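Local coordinates for protein lipoxygenase (Cyanothece sp., PDB 5EK8) that probably catalyses the oxygenation of polyunsaturated fatty acids as a non-heme iron 9R-lipoxygenase, inserting both atoms of molecular oxygen, at residues I278-Y282 / Q426-E430; A361-Q366 / V431-Y435; V493-Y499 / K534-P540. All blocks are in the same frame, centred on the assembly; numbering follows the deposited sequence.

Interaction 1 of 3, residues I278-Y282 / Q426-E430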
ATOM      1  N   ILE A 278     -20.318  -8.985   9.486  1.00 45.26           N
ATOM      2  CA  ILE A 278     -20.518  -9.500  10.838  1.00 47.36           C
ATOM      3  C   ILE A 278     -19.253  -9.322  11.672  1.00 46.56           C
ATOM      4  O   ILE A 278     -18.161  -9.705  11.255  1.00 46.85           O
ATOM      5  CB  ILE A 278     -20.927 -10.990  10.829  1.00 42.40           C
ATOM      6  CG1 ILE A 278     -22.385 -11.145  10.391  1.00 40.37           C
ATOM      7  CG2 ILE A 278     -20.741 -11.600  12.201  1.00 41.11           C
ATOM      8  CD1 ILE A 278     -22.556 -11.392   8.915  1.00 40.04           C
ATOM      9  N   TRP A 279     -19.413  -8.746  12.857  1.00 44.66           N
ATOM     10  CA  TRP A 279     -18.276  -8.334  13.671  1.00 44.06           C
ATOM     11  C   TRP A 279     -18.171  -9.128  14.969  1.00 45.06           C
ATOM     12  O   TRP A 279     -17.479  -8.714  15.900  1.00 48.21           O
ATOM     13  CB  TRP A 279     -18.372  -6.835  13.981  1.00 41.91           C
ATOM     14  CG  TRP A 279     -18.718  -6.014  12.777  1.00 42.00           C
ATOM     15  CD1 TRP A 279     -19.972  -5.716  12.318  1.00 43.87           C
ATOM     16  CD2 TRP A 279     -17.801  -5.395  11.868  1.00 38.13           C
ATOM     17  NE1 TRP A 279     -19.891  -4.949  11.179  1.00 37.90           N
ATOM     18  CE2 TRP A 279     -18.568  -4.738  10.883  1.00 38.15           C
ATOM     19  CE3 TRP A 279     -16.406  -5.333  11.791  1.00 37.48           C
ATOM     20  CZ2 TRP A 279     -17.987  -4.027   9.835  1.00 42.70           C
ATOM     21  CZ3 TRP A 279     -15.830  -4.627  10.745  1.00 38.95           C
ATOM     22  CH2 TRP A 279     -16.621  -3.982   9.785  1.00 42.57           C
ATOM     23  N   ASP A 280     -18.848 -10.273  15.023  1.00 40.76           N
ATOM     24  CA  ASP A 280     -18.856 -11.106  16.228  1.00 40.86           C
ATOM     25  C   ASP A 280     -17.446 -11.491  16.682  1.00 43.35           C
ATOM     26  O   ASP A 280     -17.215 -11.773  17.861  1.00 42.70           O
ATOM     27  CB  ASP A 280     -19.686 -12.369  16.002  1.00 44.43           C
ATOM     28  CG  ASP A 280     -21.145 -12.069  15.746  1.00 49.41           C
ATOM     29  OD1 ASP A 280     -21.824 -12.900  15.107  1.00 48.33           O
ATOM     30  OD2 ASP A 280     -21.613 -10.995  16.176  1.00 53.04           O
ATOM     31  N   ASN A 281     -16.509 -11.474  15.737  1.00 44.50           N
ATOM     32  CA  ASN A 281     -15.123 -11.856  15.984  1.00 42.47           C
ATOM     33  C   ASN A 281     -14.259 -10.783  16.656  1.00 41.14           C
ATOM     34  O   ASN A 281     -13.133 -11.058  17.070  1.00 34.85           O
ATOM     35  CB  ASN A 281     -14.467 -12.245  14.661  1.00 42.75           C
ATOM     36  CG  ASN A 281     -13.860 -13.620  14.694  1.00 49.53           C
ATOM     37  OD1 ASN A 281     -14.324 -14.506  15.415  1.00 56.03           O
ATOM     38  ND2 ASN A 281     -12.808 -13.813  13.911  1.00 49.81           N
ATOM     39  N   TYR A 282     -14.777  -9.563  16.756  1.00 45.29           N
ATOM     40  CA  TYR A 282     -13.925  -8.418  17.080  1.00 39.59           C
ATOM     41  C   TYR A 282     -14.344  -7.630  18.316  1.00 39.88           C
ATOM     42  O   TYR A 282     -15.517  -7.600  18.694  1.00 40.69           O
ATOM     43  CB  TYR A 282     -13.856  -7.489  15.871  1.00 29.99           C
ATOM     44  CG  TYR A 282     -13.592  -8.256  14.601  1.00 30.90           C
ATOM     45  CD1 TYR A 282     -12.350  -8.832  14.366  1.00 37.37           C
ATOM     46  CD2 TYR A 282     -14.588  -8.436  13.649  1.00 32.26           C
ATOM     47  CE1 TYR A 282     -12.098  -9.554  13.216  1.00 39.64           C
ATOM     48  CE2 TYR A 282     -14.344  -9.155  12.485  1.00 36.88           C
ATOM     49  CZ  TYR A 282     -13.096  -9.715  12.278  1.00 37.65           C
ATOM     50  OH  TYR A 282     -12.843 -10.432  11.131  1.00 33.61           O
ATOM     51  N   GLN A 426      -6.803  -7.437  14.139  1.00 38.86           N
ATOM     52  CA  GLN A 426      -7.259  -8.799  13.911  1.00 47.39           C
ATOM     53  C   GLN A 426      -7.907  -8.946  12.538  1.00 51.11           C
ATOM     54  O   GLN A 426      -7.716  -9.966  11.876  1.00 50.80           O
ATOM     55  CB  GLN A 426      -8.231  -9.236  14.996  1.00 43.78           C
ATOM     56  CG  GLN A 426      -8.725 -10.655  14.833  1.00 35.82           C
ATOM     57  CD  GLN A 426      -9.721 -11.019  15.901  1.00 38.56           C
ATOM     58  OE1 GLN A 426      -9.510 -10.731  17.079  1.00 42.14           O
ATOM     59  NE2 GLN A 426     -10.827 -11.638  15.498  1.00 38.82           N
ATOM     60  N   MET A 427      -8.659  -7.932  12.108  1.00 44.74           N
ATOM     61  CA  MET A 427      -9.207  -7.945  10.751  1.00 42.04           C
ATOM     62  C   MET A 427      -8.064  -8.087   9.759  1.00 43.43           C
ATOM     63  O   MET A 427      -8.091  -8.941   8.843  1.00 46.00           O
ATOM     64  CB  MET A 427     -10.002  -6.673  10.448  1.00 40.83           C
ATOM     65  CG  MET A 427     -11.275  -6.495  11.257  1.00 44.96           C
ATOM     66  SD  MET A 427     -12.154  -4.976  10.820  1.00 59.65           S
ATOM     67  CE  MET A 427     -12.683  -5.356   9.152  1.00 51.50           C
ATOM     68  N   CYS A 428      -7.044  -7.260   9.971  1.00 43.00           N
ATOM     69  CA  CYS A 428      -5.921  -7.219   9.041  1.00 44.09           C
ATOM     70  C   CYS A 428      -5.171  -8.542   8.946  1.00 38.35           C
ATOM     71  O   CYS A 428      -4.997  -9.083   7.851  1.00 35.35           O
ATOM     72  CB  CYS A 428      -4.960  -6.105   9.438  1.00 51.29           C
ATOM     73  SG  CYS A 428      -5.672  -4.466   9.233  1.00 52.70           S
ATOM     74  N   THR A 429      -4.731  -9.055  10.093  1.00 40.32           N
ATOM     75  CA  THR A 429      -4.006 -10.322  10.152  1.00 39.85           C
ATOM     76  C   THR A 429      -4.845 -11.460   9.581  1.00 44.60           C
ATOM     77  O   THR A 429      -4.335 -12.295   8.819  1.00 56.79           O
ATOM     78  CB  THR A 429      -3.581 -10.681  11.598  1.00 39.24           C
ATOM     79  OG1 THR A 429      -4.730 -10.718  12.456  1.00 42.80           O
ATOM     80  CG2 THR A 429      -2.580  -9.669  12.133  1.00 37.13           C
ATOM     81  N   GLU A 430      -6.129 -11.481   9.944  1.00 36.16           N
ATOM     82  CA  GLU A 430      -7.065 -12.458   9.391  1.00 32.24           C
ATOM     83  C   GLU A 430      -7.006 -12.506   7.869  1.00 35.05           C
ATOM     84  O   GLU A 430      -6.720 -13.559   7.293  1.00 34.85           O
ATOM     85  CB  GLU A 430      -8.501 -12.163   9.834  1.00 27.94           C
ATOM     86  CG  GLU A 430      -8.901 -12.833  11.137  1.00 32.59           C
ATOM     87  CD  GLU A 430     -10.258 -12.373  11.640  1.00 42.35           C
ATOM     88  OE1 GLU A 430     -10.981 -11.701  10.876  1.00 48.20           O
ATOM     89  OE2 GLU A 430     -10.602 -12.678  12.803  1.00 43.07           O
TER
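The ring of Tyr282 stands between the side chain of Met427 and its own neighbour Asn281. Met427 lays CG over one face in a CH-pi contact, 3.9 Å from the ring centroid, 18° off the normal and offset toward the rim, while Asn281 CB sits above the middle of the opposite face. CG of Tyr282 lies anti to its carbonyl carbon (chi1 -47°), which carries the ring across to helix 421-432.

The extended methionine chain carries SD to the edge of the Trp279 indole, in the ring plane, a Met-aromatic contact, and the bend at chi3 sets Met427 CE 3.6 Å from Trp279 CZ3.

The polar side of the contact is carried by Gln426. Its NE2 donates to the backbone O of Asn281 over 2.9 Å, approaching from above the carbonyl plane, and also to Glu430 OE2 one helical turn on. A weak bond from Asn281 ND2 reaches the same OE2, so two amides converge on one carboxylate oxygen. The two amide planes are 83° apart, close to perpendicular. The Tyr282 hydroxyl accepts a hydrogen bond from the backbone N of Ile505.

Trp279 to Tyr282 form a type I beta turn, closed by Tyr282 N to Trp279 O. This is a connection between antiparallel strands 272-277 and 291-300 docked through its aromatic side chains onto a helix of the lipoxygenase domain.

Interaction 2 of 3, residues A361-Q366 / V431-Y435. With FE2 (Fe (II) ion), chain B.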
ATOM      1  N   ALA A 361      -5.320  -3.341   4.445  1.00 35.83           N
ATOM      2  CA  ALA A 361      -4.878  -4.729   4.458  1.00 31.83           C
ATOM      3  C   ALA A 361      -4.521  -5.238   3.065  1.00 33.93           C
ATOM      4  O   ALA A 361      -3.398  -5.695   2.836  1.00 37.84           O
ATOM      5  CB  ALA A 361      -5.939  -5.609   5.075  1.00 34.10           C
ATOM      6  N   LYS A 362      -5.478  -5.165   2.143  1.00 32.34           N
ATOM      7  CA  LYS A 362      -5.321  -5.782   0.825  1.00 36.60           C
ATOM      8  C   LYS A 362      -4.330  -5.056  -0.074  1.00 39.62           C
ATOM      9  O   LYS A 362      -3.640  -5.683  -0.877  1.00 41.82           O
ATOM     10  CB  LYS A 362      -6.672  -5.877   0.113  1.00 34.01           C
ATOM     11  CG  LYS A 362      -6.605  -6.644  -1.206  1.00 32.51           C
ATOM     12  CD  LYS A 362      -7.963  -6.730  -1.896  1.00 32.59           C
ATOM     13  CE  LYS A 362      -8.987  -7.446  -1.032  1.00 24.93           C
ATOM     14  NZ  LYS A 362     -10.263  -7.676  -1.755  1.00 25.23           N
ATOM     15  N   ALA A 363      -4.256  -3.737   0.050  1.00 42.23           N
ATOM     16  CA  ALA A 363      -3.370  -2.973  -0.816  1.00 39.08           C
ATOM     17  C   ALA A 363      -2.007  -2.738  -0.171  1.00 41.18           C
ATOM     18  O   ALA A 363      -0.988  -3.171  -0.701  1.00 45.55           O
ATOM     19  CB  ALA A 363      -4.007  -1.656  -1.198  1.00 39.71           C
ATOM     20  N   HIS A 364      -1.989  -2.061   0.970  1.00 39.91           N
ATOM     21  CA  HIS A 364      -0.729  -1.659   1.585  1.00 44.64           C
ATOM     22  C   HIS A 364       0.076  -2.838   2.108  1.00 48.22           C
ATOM     23  O   HIS A 364       1.172  -3.141   1.615  1.00 55.31           O
ATOM     24  CB  HIS A 364      -0.991  -0.682   2.729  1.00 48.53           C
ATOM     25  CG  HIS A 364      -1.427   0.674   2.277  1.00 52.54           C
ATOM     26  ND1 HIS A 364      -0.554   1.734   2.141  1.00 54.60           N
ATOM     27  CD2 HIS A 364      -2.644   1.147   1.921  1.00 54.47           C
ATOM     28  CE1 HIS A 364      -1.214   2.799   1.728  1.00 52.95           C
ATOM     29  NE2 HIS A 364      -2.487   2.469   1.588  1.00 54.13           N
ATOM     30  N   VAL A 365      -0.478  -3.497   3.119  1.00 43.01           N
ATOM     31  CA  VAL A 365       0.209  -4.587   3.781  1.00 41.42           C
ATOM     32  C   VAL A 365       0.567  -5.709   2.812  1.00 43.85           C
ATOM     33  O   VAL A 365       1.703  -6.179   2.801  1.00 53.37           O
ATOM     34  CB  VAL A 365      -0.636  -5.156   4.926  1.00 39.18           C
ATOM     35  CG1 VAL A 365       0.117  -6.287   5.620  1.00 36.00           C
ATOM     36  CG2 VAL A 365      -0.993  -4.053   5.908  1.00 34.32           C
ATOM     37  N   GLN A 366      -0.387  -6.130   1.990  1.00 38.90           N
ATOM     38  CA  GLN A 366      -0.136  -7.258   1.105  1.00 42.55           C
ATOM     39  C   GLN A 366       0.976  -6.953   0.101  1.00 48.17           C
ATOM     40  O   GLN A 366       1.718  -7.847  -0.299  1.00 51.85           O
ATOM     41  CB  GLN A 366      -1.408  -7.672   0.359  1.00 41.88           C
ATOM     42  CG  GLN A 366      -1.231  -8.976  -0.412  1.00 43.37           C
ATOM     43  CD  GLN A 366      -2.348  -9.270  -1.395  1.00 42.88           C
ATOM     44  OE1 GLN A 366      -2.262 -10.224  -2.176  1.00 44.39           O
ATOM     45  NE2 GLN A 366      -3.406  -8.461  -1.363  1.00 40.10           N
ATOM     46  N   VAL A 431      -7.262 -11.381   7.201  1.00 40.29           N
ATOM     47  CA  VAL A 431      -7.333 -11.465   5.738  1.00 37.25           C
ATOM     48  C   VAL A 431      -5.958 -11.605   5.062  1.00 37.83           C
ATOM     49  O   VAL A 431      -5.845 -12.271   4.030  1.00 37.27           O
ATOM     50  CB  VAL A 431      -8.072 -10.261   5.131  1.00 36.40           C
ATOM     51  CG1 VAL A 431      -9.548 -10.346   5.466  1.00 37.34           C
ATOM     52  CG2 VAL A 431      -7.472  -8.947   5.616  1.00 42.03           C
ATOM     53  N   VAL A 432      -4.915 -11.006   5.638  1.00 35.73           N
ATOM     54  CA  VAL A 432      -3.598 -11.056   5.000  1.00 40.97           C
ATOM     55  C   VAL A 432      -3.027 -12.472   5.116  1.00 46.06           C
ATOM     56  O   VAL A 432      -2.234 -12.906   4.278  1.00 47.34           O
ATOM     57  CB  VAL A 432      -2.616 -10.009   5.604  1.00 32.98           C
ATOM     58  CG1 VAL A 432      -1.204 -10.197   5.060  1.00 27.65           C
ATOM     59  CG2 VAL A 432      -3.097  -8.591   5.299  1.00 32.04           C
ATOM     60  N   ALA A 433      -3.469 -13.214   6.128  1.00 48.57           N
ATOM     61  CA  ALA A 433      -3.046 -14.606   6.266  1.00 47.73           C
ATOM     62  C   ALA A 433      -3.600 -15.512   5.158  1.00 47.91           C
ATOM     63  O   ALA A 433      -3.297 -16.704   5.129  1.00 49.70           O
ATOM     64  CB  ALA A 433      -3.448 -15.145   7.627  1.00 47.76           C
ATOM     65  N   THR A 434      -4.394 -14.954   4.246  1.00 43.92           N
ATOM     66  CA  THR A 434      -4.997 -15.743   3.172  1.00 42.51           C
ATOM     67  C   THR A 434      -4.676 -15.230   1.766  1.00 47.84           C
ATOM     68  O   THR A 434      -5.052 -15.858   0.774  1.00 55.97           O
ATOM     69  CB  THR A 434      -6.531 -15.790   3.304  1.00 41.99           C
ATOM     70  OG1 THR A 434      -7.087 -14.548   2.850  1.00 51.16           O
ATOM     71  CG2 THR A 434      -6.941 -16.032   4.743  1.00 33.34           C
ATOM     72  N   TYR A 435      -3.992 -14.092   1.673  1.00 41.08           N
ATOM     73  CA  TYR A 435      -3.746 -13.462   0.375  1.00 35.99           C
ATOM     74  C   TYR A 435      -2.545 -14.056  -0.342  1.00 36.78           C
ATOM     75  O   TYR A 435      -1.420 -13.973   0.145  1.00 40.91           O
ATOM     76  CB  TYR A 435      -3.547 -11.952   0.537  1.00 36.81           C
ATOM     77  CG  TYR A 435      -4.802 -11.193   0.911  1.00 37.50           C
ATOM     78  CD1 TYR A 435      -6.054 -11.650   0.526  1.00 38.59           C
ATOM     79  CD2 TYR A 435      -4.731 -10.014   1.650  1.00 41.97           C
ATOM     80  CE1 TYR A 435      -7.206 -10.954   0.867  1.00 42.41           C
ATOM     81  CE2 TYR A 435      -5.881  -9.304   1.995  1.00 41.26           C
ATOM     82  CZ  TYR A 435      -7.113  -9.786   1.602  1.00 42.94           C
ATOM     83  OH  TYR A 435      -8.260  -9.109   1.939  1.00 45.24           O
TER
HETATM   84 FE   FE2 B 701      -3.591   4.318   0.360  1.00 61.35          FE
HETATM   85  O   HOH W   1      -0.149 -11.957  -1.509  1.00 41.54           O
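In the wall behind the iron site, Ala361, Lys362, Val365 and Gln366 of the long helix 337-377 meet Val431, Val432 and Tyr435, at the end of helix 421-432 and in the turn that follows it. From the same helical segment His364 NE2 binds the iron(II) ion at 2.5 Å, together with His359, His570 and the C-terminal carboxylate of Ile668, and its ND1 is hydrogen-bonded to Asn398.

Ala361 CB meets Val431 CG2 at 3.7 Å and, more loosely, Val432 CG2; the latter branch also lies 4.0 Å from Val365 CG1, the two valines crossing at about a right angle.

Farther along, Tyr435 lies across Lys362 and Gln366. The Gln366 chain is extended, with CG anti to the backbone N (chi1 -171°), and brings its amide alongside the ring, the two planes 24° apart; NE2 comes 3.6 Å from Tyr435 CD2. That NE2 donates to Lys362 O in the carbonyl plane, on a lone pair, at 2.8 Å, while OE1 accepts from His561 and from a water, which also gives a weak bond to Tyr435 O. Bonds at both ends of the amide thus fix its rotation. Lys362 places CE 3.5 Å from Tyr435 OH, and its ammonium pairs with Glu358. One face of the tyrosine ring has Val431 O over its centre.

Gln366 N bonds to Ala361 O, giving the wider pi-type turn at 361-365. Such a widened turn, in a long helix bearing two iron-binding histidines, is characteristic of the lipoxygenase catalytic domain.

Interaction 3 of 3, residues V493-Y499 / K534-P540; sequences VEHSMPY and KTKVIRP
Val493 and Pro540 meet at one end of the apolar centre, with Val493 CG2 3.8 Å from Pro540 CB and also against the backbone carbonyl of Ile538. Ser496 CB lies against Ile538 CG1 and Val537 CG1; the same Val537 branch lies 4.0 Å from Met497 CB. Ile538 continues to Tyr370 of helix 337-377, and Met497 reaches Val432 of helix 421-432.

Outward from this patch the two backbones cross and meet at a single beta bridge between Pro498 and Lys536. Met497 O receives Val537 N at 3.0 Å, and Tyr499 N donates to Thr535 O at 2.6 Å, one bond to either side of the bridge. Beside it, Pro498 CB touches the aliphatic Lys534 CD. The tyrosine CB packs near Val537, while its hydroxyl is bound by Asp522.

The chain of Lys536 bends at chi2, chi3 and chi4 and curls back over the end of helix 482-495. Its NZ gives one bond to Val493 O, 2.8 Å long and in the carbonyl plane, and another to Ser496 O, 3.0 Å long and from above the plane of the Ser496 carbonyl. Ser496 OG, held between its backbone N and carbonyl carbon (chi1 63°), donates to Val493 O as well, so two side chains grip that carbonyl oxygen; Ile538 N adds a weak bond to OG. Clustered carbonyls at a helix end would be expected to favour a charged ammonium.

The C-terminal end of helix 482-495, with carbonyls met by the Lys536 ammonium, thus leads into a chain that makes one isolated beta bridge with the segment following strand 534-535.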
ATOM      1  N   VAL A 493       8.069 -16.411   0.447  1.00 48.56           N
ATOM      2  CA  VAL A 493       7.499 -17.534   1.191  1.00 46.24           C
ATOM      3  C   VAL A 493       7.949 -17.533   2.651  1.00 43.49           C
ATOM      4  O   VAL A 493       7.132 -17.643   3.565  1.00 42.68           O
ATOM      5  CB  VAL A 493       7.878 -18.894   0.550  1.00 41.47           C
ATOM      6  CG1 VAL A 493       7.502 -20.057   1.473  1.00 35.26           C
ATOM      7  CG2 VAL A 493       7.216 -19.050  -0.810  1.00 42.27           C
ATOM      8  N   GLU A 494       9.253 -17.397   2.861  1.00 40.42           N
ATOM      9  CA  GLU A 494       9.831 -17.479   4.193  1.00 45.15           C
ATOM     10  C   GLU A 494       9.372 -16.356   5.106  1.00 45.85           C
ATOM     11  O   GLU A 494       9.348 -16.525   6.323  0.90 47.30           O
ATOM     12  CB  GLU A 494      11.358 -17.479   4.113  1.00 51.72           C
ATOM     13  CG  GLU A 494      11.939 -18.726   3.459  0.69 60.99           C
ATOM     14  CD  GLU A 494      13.451 -18.705   3.394  1.00 67.22           C
ATOM     15  OE1 GLU A 494      14.056 -17.779   3.980  0.98 74.19           O
ATOM     16  OE2 GLU A 494      14.027 -19.608   2.744  1.00 66.29           O
ATOM     17  N   HIS A 495       9.011 -15.210   4.536  1.00 45.96           N
ATOM     18  CA  HIS A 495       8.680 -14.072   5.386  1.00 41.66           C
ATOM     19  C   HIS A 495       7.202 -13.729   5.403  1.00 42.10           C
ATOM     20  O   HIS A 495       6.783 -12.814   6.107  1.00 41.14           O
ATOM     21  CB  HIS A 495       9.492 -12.852   4.962  1.00 33.62           C
ATOM     22  CG  HIS A 495      10.944 -12.967   5.286  1.00 32.15           C
ATOM     23  ND1 HIS A 495      11.882 -13.402   4.371  1.00 37.12           N
ATOM     24  CD2 HIS A 495      11.622 -12.724   6.432  1.00 30.99           C
ATOM     25  CE1 HIS A 495      13.072 -13.414   4.939  1.00 40.61           C
ATOM     26  NE2 HIS A 495      12.945 -13.006   6.190  1.00 39.15           N
ATOM     27  N   SER A 496       6.407 -14.474   4.646  1.00 42.08           N
ATOM     28  CA  SER A 496       4.974 -14.239   4.623  1.00 39.05           C
ATOM     29  C   SER A 496       4.365 -14.702   5.936  1.00 38.69           C
ATOM     30  O   SER A 496       5.061 -15.265   6.775  1.00 37.82           O
ATOM     31  CB  SER A 496       4.331 -14.957   3.441  1.00 39.90           C
ATOM     32  OG  SER A 496       4.475 -16.359   3.538  1.00 46.33           O
ATOM     33  N   MET A 497       3.075 -14.448   6.122  1.00 41.05           N
ATOM     34  CA  MET A 497       2.385 -14.931   7.307  1.00 39.67           C
ATOM     35  C   MET A 497       2.212 -16.434   7.235  1.00 47.06           C
ATOM     36  O   MET A 497       2.226 -17.017   6.150  1.00 50.45           O
ATOM     37  CB  MET A 497       1.016 -14.269   7.461  1.00 35.19           C
ATOM     38  CG  MET A 497       1.051 -12.758   7.620  1.00 30.77           C
ATOM     39  SD  MET A 497      -0.578 -12.085   8.019  1.00 46.93           S
ATOM     40  CE  MET A 497      -0.705 -12.469   9.764  1.00 26.25           C
ATOM     41  N   PRO A 498       2.064 -17.078   8.396  1.00 46.93           N
ATOM     42  CA  PRO A 498       1.594 -18.459   8.352  1.00 41.86           C
ATOM     43  C   PRO A 498       0.161 -18.498   7.841  1.00 35.99           C
ATOM     44  O   PRO A 498      -0.673 -17.743   8.335  1.00 35.42           O
ATOM     45  CB  PRO A 498       1.689 -18.914   9.815  1.00 45.82           C
ATOM     46  CG  PRO A 498       1.788 -17.654  10.618  1.00 44.08           C
ATOM     47  CD  PRO A 498       2.487 -16.673   9.745  1.00 45.22           C
ATOM     48  N   TYR A 499      -0.112 -19.358   6.864  1.00 41.88           N
ATOM     49  CA  TYR A 499      -1.454 -19.493   6.307  1.00 44.08           C
ATOM     50  C   TYR A 499      -2.487 -19.914   7.343  1.00 49.09           C
ATOM     51  O   TYR A 499      -2.239 -20.780   8.184  1.00 52.44           O
ATOM     52  CB  TYR A 499      -1.454 -20.495   5.151  1.00 41.09           C
ATOM     53  CG  TYR A 499      -2.830 -20.783   4.583  1.00 38.52           C
ATOM     54  CD1 TYR A 499      -3.567 -19.793   3.934  1.00 38.04           C
ATOM     55  CD2 TYR A 499      -3.391 -22.049   4.682  1.00 36.25           C
ATOM     56  CE1 TYR A 499      -4.833 -20.066   3.409  1.00 36.48           C
ATOM     57  CE2 TYR A 499      -4.644 -22.325   4.162  1.00 34.46           C
ATOM     58  CZ  TYR A 499      -5.358 -21.340   3.526  1.00 35.73           C
ATOM     59  OH  TYR A 499      -6.601 -21.644   3.021  1.00 35.57           O
ATOM     60  N   LYS A 534       5.516 -24.185   9.711  1.00 47.67           N
ATOM     61  CA  LYS A 534       4.160 -23.714   9.458  1.00 47.42           C
ATOM     62  C   LYS A 534       3.908 -23.601   7.959  1.00 45.61           C
ATOM     63  O   LYS A 534       4.812 -23.288   7.187  1.00 46.56           O
ATOM     64  CB  LYS A 534       3.918 -22.362  10.133  1.00 51.38           C
ATOM     65  CG  LYS A 534       3.923 -22.385  11.652  1.00 57.39           C
ATOM     66  CD  LYS A 534       4.215 -20.989  12.203  1.00 65.87           C
ATOM     67  CE  LYS A 534       4.082 -20.922  13.718  0.41 68.85           C
ATOM     68  NZ  LYS A 534       2.659 -20.853  14.141  1.00 70.87           N
ATOM     69  N   THR A 535       2.676 -23.867   7.550  1.00 42.01           N
ATOM     70  CA  THR A 535       2.274 -23.628   6.172  1.00 42.66           C
ATOM     71  C   THR A 535       2.202 -22.128   5.902  1.00 42.12           C
ATOM     72  O   THR A 535       1.534 -21.391   6.626  1.00 39.75           O
ATOM     73  CB  THR A 535       0.920 -24.273   5.869  1.00 45.84           C
ATOM     74  OG1 THR A 535       1.027 -25.695   6.030  1.00 45.46           O
ATOM     75  CG2 THR A 535       0.478 -23.941   4.451  1.00 30.23           C
ATOM     76  N   LYS A 536       2.895 -21.679   4.863  1.00 46.02           N
ATOM     77  CA  LYS A 536       2.987 -20.251   4.578  1.00 43.78           C
ATOM     78  C   LYS A 536       1.943 -19.786   3.558  1.00 43.02           C
ATOM     79  O   LYS A 536       1.572 -20.529   2.648  1.00 38.36           O
ATOM     80  CB  LYS A 536       4.397 -19.910   4.098  1.00 42.03           C
ATOM     81  CG  LYS A 536       5.493 -20.386   5.038  1.00 44.15           C
ATOM     82  CD  LYS A 536       5.231 -19.968   6.484  1.00 47.40           C
ATOM     83  CE  LYS A 536       5.195 -18.447   6.643  1.00 46.61           C
ATOM     84  NZ  LYS A 536       6.498 -17.812   6.319  1.00 48.26           N
ATOM     85  N   VAL A 537       1.477 -18.549   3.725  1.00 41.69           N
ATOM     86  CA  VAL A 537       0.388 -18.020   2.907  1.00 39.56           C
ATOM     87  C   VAL A 537       0.821 -17.786   1.454  1.00 41.51           C
ATOM     88  O   VAL A 537       0.061 -18.073   0.531  1.00 46.50           O
ATOM     89  CB  VAL A 537      -0.187 -16.707   3.510  1.00 41.44           C
ATOM     90  CG1 VAL A 537       0.898 -15.671   3.707  1.00 43.99           C
ATOM     91  CG2 VAL A 537      -1.296 -16.153   2.636  1.00 39.40           C
ATOM     92  N   ILE A 538       2.038 -17.295   1.240  1.00 35.74           N
ATOM     93  CA  ILE A 538       2.505 -17.069  -0.125  1.00 37.93           C
ATOM     94  C   ILE A 538       3.100 -18.340  -0.735  1.00 38.45           C
ATOM     95  O   ILE A 538       3.993 -18.963  -0.163  1.00 39.92           O
ATOM     96  CB  ILE A 538       3.559 -15.934  -0.206  1.00 40.29           C
ATOM     97  CG1 ILE A 538       2.974 -14.614   0.293  1.00 40.74           C
ATOM     98  CG2 ILE A 538       4.036 -15.754  -1.638  1.00 36.58           C
ATOM     99  CD1 ILE A 538       1.771 -14.162  -0.474  1.00 43.46           C
ATOM    100  N   ARG A 539       2.592 -18.714  -1.904  1.00 35.17           N
ATOM    101  CA  ARG A 539       3.106 -19.861  -2.637  1.00 35.39           C
ATOM    102  C   ARG A 539       4.389 -19.509  -3.388  1.00 44.01           C
ATOM    103  O   ARG A 539       4.526 -18.395  -3.895  1.00 45.11           O
ATOM    104  CB  ARG A 539       2.044 -20.382  -3.603  1.00 33.62           C
ATOM    105  CG  ARG A 539       0.792 -20.897  -2.905  1.00 37.07           C
ATOM    106  CD  ARG A 539      -0.219 -21.428  -3.907  1.00 37.52           C
ATOM    107  NE  ARG A 539      -1.404 -21.983  -3.260  1.00 35.80           N
ATOM    108  CZ  ARG A 539      -2.483 -21.277  -2.942  1.00 40.92           C
ATOM    109  NH1 ARG A 539      -2.535 -19.977  -3.211  1.00 47.29           N
ATOM    110  NH2 ARG A 539      -3.513 -21.872  -2.352  1.00 37.07           N
ATOM    111  N   PRO A 540       5.341 -20.459  -3.454  1.00 47.39           N
ATOM    112  CA  PRO A 540       6.613 -20.226  -4.149  1.00 46.37           C
ATOM    113  C   PRO A 540       6.476 -20.132  -5.669  1.00 49.97           C
ATOM    114  O   PRO A 540       5.771 -20.930  -6.285  1.00 51.26           O
ATOM    115  CB  PRO A 540       7.447 -21.448  -3.764  1.00 41.45           C
ATOM    116  CG  PRO A 540       6.442 -22.505  -3.478  1.00 39.35           C
ATOM    117  CD  PRO A 540       5.286 -21.800  -2.843  1.00 41.43           C
TER

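How the interactions relate
Helix 421-432 joins interactions 1 and 2: its 426-430 turn receives the loop at 278-282, and its last turn packs on helix 337-377, Cys428 CA lying 4.3 Å from Ala361 CB between them. Both are buried, but aromatic, sulfur and amide groups dominate interaction 1, whereas interaction 2 has no direct hydrogen bond across it and lies nearest the iron. Interaction 3 is partly buried, away from the metal sites, and relies on backbone and lysine hydrogen bonds. It nevertheless continues the same packing: Val537 CG2 and Tyr499 CD1 come against Ala433 O of interaction 2, and Met497 CE reaches Thr429 O of interaction 1.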